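Long-range contact in ribosomal-protein-alanine acetyltransferase (Clostridium acetobutylicum, PDB 3DNS), which probably transfers an acetyl group to the N-terminal alanine of a ribosomal protein, this chain being the N-terminal, GNAT-type domain of a longer protein: residues F76-E90 and K119-N132. Sequence-based numbering, arbitrary orientation.
Sequences FKSNDINKVNIIVDE and KDEFLFGMDYKNYN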
# COMPACT_ATOMS: atom_id res chain seq x y z
N PHE A 76 -9.46 4.35 23.91
CA PHE A 76 -10.23 5.07 24.93
C PHE A 76 -11.22 4.22 25.71
O PHE A 76 -11.36 4.44 26.90
CB PHE A 76 -10.99 6.27 24.34
CG PHE A 76 -10.09 7.34 23.82
CD1 PHE A 76 -9.18 7.96 24.67
CD2 PHE A 76 -10.13 7.72 22.48
CE1 PHE A 76 -8.35 8.96 24.21
CE2 PHE A 76 -9.29 8.75 22.01
CZ PHE A 76 -8.40 9.35 22.85
N LYS A 77 -11.92 3.30 25.06
CA LYS A 77 -13.04 2.65 25.70
C LYS A 77 -12.80 1.22 26.08
O LYS A 77 -13.49 0.72 26.94
CB LYS A 77 -14.28 2.71 24.81
CG LYS A 77 -14.48 4.08 24.21
CD LYS A 77 -15.09 5.00 25.23
CE LYS A 77 -16.57 4.89 25.25
NZ LYS A 77 -17.04 6.06 26.04
N SER A 78 -11.83 0.57 25.43
CA SER A 78 -11.44 -0.82 25.77
C SER A 78 -10.05 -0.93 26.37
O SER A 78 -9.66 -2.02 26.73
CB SER A 78 -11.50 -1.68 24.52
OG SER A 78 -12.81 -1.69 24.04
N ASN A 79 -9.31 0.19 26.49
CA ASN A 79 -7.98 0.17 27.12
C ASN A 79 -7.64 1.23 28.18
O ASN A 79 -6.51 1.31 28.61
CB ASN A 79 -6.88 0.18 26.06
CG ASN A 79 -6.81 -1.11 25.27
OD1 ASN A 79 -7.51 -1.28 24.29
ND2 ASN A 79 -5.90 -2.02 25.68
N ASP A 80 -8.57 2.04 28.65
CA ASP A 80 -8.21 2.95 29.78
C ASP A 80 -7.16 4.04 29.45
O ASP A 80 -6.48 4.57 30.33
CB ASP A 80 -7.77 2.20 31.07
CG ASP A 80 -7.94 3.10 32.39
OD1 ASP A 80 -8.95 3.88 32.46
OD2 ASP A 80 -7.07 3.03 33.32
N ILE A 81 -7.08 4.41 28.19
CA ILE A 81 -6.20 5.49 27.76
C ILE A 81 -6.88 6.82 28.01
O ILE A 81 -8.07 6.94 27.83
CB ILE A 81 -5.79 5.28 26.25
CG1 ILE A 81 -5.04 3.93 26.13
CG2 ILE A 81 -4.93 6.42 25.69
CD1 ILE A 81 -3.74 3.80 26.96
N ASN A 82 -6.13 7.79 28.47
CA ASN A 82 -6.67 9.14 28.62
C ASN A 82 -6.27 10.09 27.48
O ASN A 82 -7.03 10.99 27.07
CB ASN A 82 -6.24 9.73 29.97
CG ASN A 82 -6.80 11.12 30.19
OD1 ASN A 82 -8.01 11.29 30.31
ND2 ASN A 82 -5.95 12.11 30.17
N LYS A 83 -5.04 9.93 27.02
CA LYS A 83 -4.48 10.78 26.01
C LYS A 83 -3.81 9.93 24.96
O LYS A 83 -3.01 9.02 25.27
CB LYS A 83 -3.45 11.72 26.65
CG LYS A 83 -2.78 12.71 25.70
CD LYS A 83 -3.73 13.72 25.10
CE LYS A 83 -3.14 14.30 23.76
NZ LYS A 83 -1.92 15.09 24.00
N VAL A 84 -4.19 10.19 23.71
CA VAL A 84 -3.62 9.57 22.57
C VAL A 84 -2.93 10.64 21.67
O VAL A 84 -3.51 11.68 21.34
CB VAL A 84 -4.72 8.81 21.78
CG1 VAL A 84 -4.18 8.29 20.46
CG2 VAL A 84 -5.33 7.63 22.64
N ASN A 85 -1.70 10.35 21.29
CA ASN A 85 -0.99 11.10 20.24
C ASN A 85 -0.66 10.24 19.01
O ASN A 85 -0.35 9.08 19.12
CB ASN A 85 0.30 11.72 20.74
CG ASN A 85 0.05 12.96 21.51
OD1 ASN A 85 -0.43 12.89 22.65
ND2 ASN A 85 0.30 14.11 20.88
N ILE A 86 -0.73 10.86 17.85
CA ILE A 86 -0.54 10.22 16.53
C ILE A 86 0.50 11.05 15.74
O ILE A 86 0.40 12.27 15.61
CB ILE A 86 -1.80 10.14 15.73
CG1 ILE A 86 -2.95 9.59 16.61
CG2 ILE A 86 -1.51 9.24 14.49
CD1 ILE A 86 -4.39 9.28 15.91
N ILE A 87 1.53 10.34 15.30
CA ILE A 87 2.59 10.85 14.45
C ILE A 87 2.31 10.31 13.07
O ILE A 87 2.20 9.08 12.86
CB ILE A 87 3.95 10.27 14.89
CG1 ILE A 87 4.24 10.55 16.37
CG2 ILE A 87 5.05 10.79 13.98
CD1 ILE A 87 5.46 9.90 16.92
N VAL A 88 2.23 11.22 12.11
CA VAL A 88 1.99 10.89 10.69
C VAL A 88 2.84 11.77 9.79
O VAL A 88 3.10 12.94 10.09
CB VAL A 88 0.51 11.09 10.24
CG1 VAL A 88 -0.38 10.07 10.82
CG2 VAL A 88 -0.01 12.47 10.60
N ASP A 89 3.29 11.18 8.71
CA ASP A 89 3.98 11.87 7.63
C ASP A 89 3.06 12.97 7.15
O ASP A 89 1.84 12.77 7.08
CB ASP A 89 4.30 10.84 6.52
CG ASP A 89 4.87 11.44 5.30
OD1 ASP A 89 4.59 12.62 5.04
OD2 ASP A 89 5.62 10.72 4.61
N GLU A 90 3.63 14.14 6.84
CA GLU A 90 2.81 15.25 6.46
C GLU A 90 2.11 15.02 5.12
O GLU A 90 1.14 15.72 4.82
CB GLU A 90 3.63 16.55 6.41
CG GLU A 90 3.93 17.15 7.79
CD GLU A 90 4.43 18.55 7.71
OE1 GLU A 90 4.40 19.16 6.62
OE2 GLU A 90 4.86 19.07 8.75
N LYS A 119 11.76 14.62 5.34
CA LYS A 119 10.40 15.10 5.39
C LYS A 119 9.94 15.28 6.85
O LYS A 119 10.57 14.77 7.80
CB LYS A 119 9.48 14.14 4.63
CG LYS A 119 9.55 14.21 3.08
CD LYS A 119 8.97 12.92 2.40
CE LYS A 119 7.73 12.37 3.08
NZ LYS A 119 6.97 11.25 2.38
N ASP A 120 8.85 16.01 7.01
CA ASP A 120 8.33 16.37 8.32
C ASP A 120 7.20 15.39 8.69
O ASP A 120 6.61 14.75 7.81
CB ASP A 120 7.78 17.79 8.31
CG ASP A 120 8.84 18.86 7.98
OD1 ASP A 120 10.08 18.61 8.09
OD2 ASP A 120 8.39 19.98 7.68
N GLU A 121 6.95 15.29 10.01
CA GLU A 121 5.77 14.64 10.56
C GLU A 121 4.89 15.57 11.41
O GLU A 121 5.38 16.42 12.20
CB GLU A 121 6.21 13.43 11.40
CG GLU A 121 6.72 12.28 10.58
CD GLU A 121 7.10 11.08 11.41
OE1 GLU A 121 8.04 11.24 12.25
OE2 GLU A 121 6.49 9.99 11.20
N PHE A 122 3.59 15.40 11.28
CA PHE A 122 2.61 16.03 12.18
C PHE A 122 2.44 15.27 13.42
O PHE A 122 2.49 14.03 13.40
CB PHE A 122 1.23 16.13 11.55
CG PHE A 122 1.14 17.10 10.46
CD1 PHE A 122 1.49 18.44 10.67
CD2 PHE A 122 0.66 16.73 9.24
CE1 PHE A 122 1.38 19.38 9.65
CE2 PHE A 122 0.52 17.64 8.24
CZ PHE A 122 0.90 18.97 8.42
N LEU A 123 2.20 16.01 14.52
CA LEU A 123 1.83 15.40 15.78
C LEU A 123 0.42 15.85 16.10
O LEU A 123 0.17 17.04 16.31
CB LEU A 123 2.85 15.79 16.90
CG LEU A 123 2.64 15.16 18.30
CD1 LEU A 123 2.90 13.63 18.28
CD2 LEU A 123 3.50 15.88 19.43
N PHE A 124 -0.51 14.88 16.12
CA PHE A 124 -1.91 15.12 16.50
C PHE A 124 -2.24 14.60 17.88
O PHE A 124 -1.70 13.61 18.28
CB PHE A 124 -2.82 14.45 15.50
CG PHE A 124 -2.81 15.08 14.18
CD1 PHE A 124 -3.56 16.21 13.96
CD2 PHE A 124 -2.13 14.53 13.14
CE1 PHE A 124 -3.55 16.82 12.72
CE2 PHE A 124 -2.14 15.15 11.88
CZ PHE A 124 -2.84 16.29 11.69
N GLY A 125 -3.16 15.22 18.61
CA GLY A 125 -3.52 14.67 19.91
C GLY A 125 -5.01 14.70 20.17
O GLY A 125 -5.73 15.54 19.59
N MSE A 126 -5.47 13.76 21.00
CA MSE A 126 -6.86 13.72 21.45
C MSE A 126 -6.91 13.09 22.83
O MSE A 126 -6.29 12.07 23.07
CB MSE A 126 -7.73 12.92 20.47
CG MSE A 126 -9.14 12.72 20.94
SE MSE A 126 -10.32 11.89 19.62
CE MSE A 126 -10.36 13.28 18.25
N ASP A 127 -7.65 13.71 23.72
CA ASP A 127 -7.92 13.10 25.03
C ASP A 127 -9.33 12.51 25.15
O ASP A 127 -10.18 12.75 24.27
CB ASP A 127 -7.52 14.03 26.19
CG ASP A 127 -8.38 15.22 26.32
OD1 ASP A 127 -9.50 15.28 25.77
OD2 ASP A 127 -7.92 16.14 27.00
N TYR A 128 -9.56 11.71 26.20
CA TYR A 128 -10.86 11.06 26.42
C TYR A 128 -12.00 12.08 26.48
O TYR A 128 -13.05 11.89 25.84
CB TYR A 128 -10.83 10.21 27.72
CG TYR A 128 -12.02 9.33 27.97
CD1 TYR A 128 -11.99 7.97 27.65
CD2 TYR A 128 -13.18 9.84 28.57
CE1 TYR A 128 -13.07 7.15 27.89
CE2 TYR A 128 -14.30 9.03 28.83
CZ TYR A 128 -14.24 7.67 28.49
OH TYR A 128 -15.33 6.86 28.73
N LYS A 129 -11.82 13.15 27.23
CA LYS A 129 -12.83 14.20 27.33
C LYS A 129 -13.27 14.64 25.93
O LYS A 129 -14.47 14.75 25.63
CB LYS A 129 -12.22 15.40 28.00
CG LYS A 129 -12.07 15.26 29.47
CD LYS A 129 -11.96 16.64 30.16
CE LYS A 129 -10.51 17.08 30.41
NZ LYS A 129 -10.44 17.97 31.63
N ASN A 130 -12.27 14.94 25.10
CA ASN A 130 -12.46 15.31 23.68
C ASN A 130 -13.24 14.23 22.92
O ASN A 130 -14.31 14.49 22.37
CB ASN A 130 -11.08 15.56 23.01
CG ASN A 130 -11.19 16.07 21.57
OD1 ASN A 130 -12.20 15.83 20.86
ND2 ASN A 130 -10.13 16.74 21.11
N TYR A 131 -12.72 13.01 22.96
CA TYR A 131 -13.35 11.87 22.33
C TYR A 131 -14.80 11.63 22.74
O TYR A 131 -15.64 11.37 21.89
CB TYR A 131 -12.56 10.60 22.62
CG TYR A 131 -13.11 9.40 21.90
CD1 TYR A 131 -13.76 8.39 22.58
CD2 TYR A 131 -12.96 9.26 20.51
CE1 TYR A 131 -14.27 7.26 21.89
CE2 TYR A 131 -13.44 8.15 19.82
CZ TYR A 131 -14.10 7.15 20.50
OH TYR A 131 -14.63 6.05 19.81
N ASN A 132 -15.06 11.65 24.04
CA ASN A 132 -16.35 11.26 24.59
C ASN A 132 -17.43 12.36 24.60
O ASN A 132 -18.60 12.08 24.90
CB ASN A 132 -16.16 10.73 26.03
CG ASN A 132 -17.22 9.70 26.44
OD1 ASN A 132 -17.49 9.51 27.62
ND2 ASN A 132 -17.79 9.03 25.46
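Strand 83-89 pairs antiparallel with strand 117-127 in the central sheet of the acetyltransferase domain, and aromatic packing between helices extends the contact at one end. Val-84 with Met-126, Ile-86 with Phe-124 and Val-88 with Phe-122 are hydrogen-bonded pairs, each with two backbone bonds. Their side chains share one face of the sheet. There Val-88 CG2 meets the edge of the Phe-124 ring, 3.7 Å from CE2. On the other face, Ile-87 CG1 packs on Leu-123 CD1. Beyond the strand, Glu-90 lays CG over the centre of the Phe-122 ring, 3.5 Å from the centroid. Lys-119 NZ bonds the syn lone pair of Asp-89 OD2 at 2.7 Å, a salt bridge; Glu-114 also pairs with this lysine, and Asp-89 OD1 accepts from Glu-91 N. At the other end, Phe-76 and Tyr-131 form an offset stack with planes at 27°. With chi1 at -175°, the Tyr-131 ring extends on from a CB already facing Phe-76, and Phe-76 CD2 lies over its face near the rim. Met-126 O lies at the edge of the Phe-76 ring, 3.4 Å from CZ. Asp-127 N-caps helix 128-132, with OD1 accepting from Asn-130 N. Helix 61-78 packs on the Val-84 and Ile-86 face, and strands 46-53 and 103-114 flank the pair.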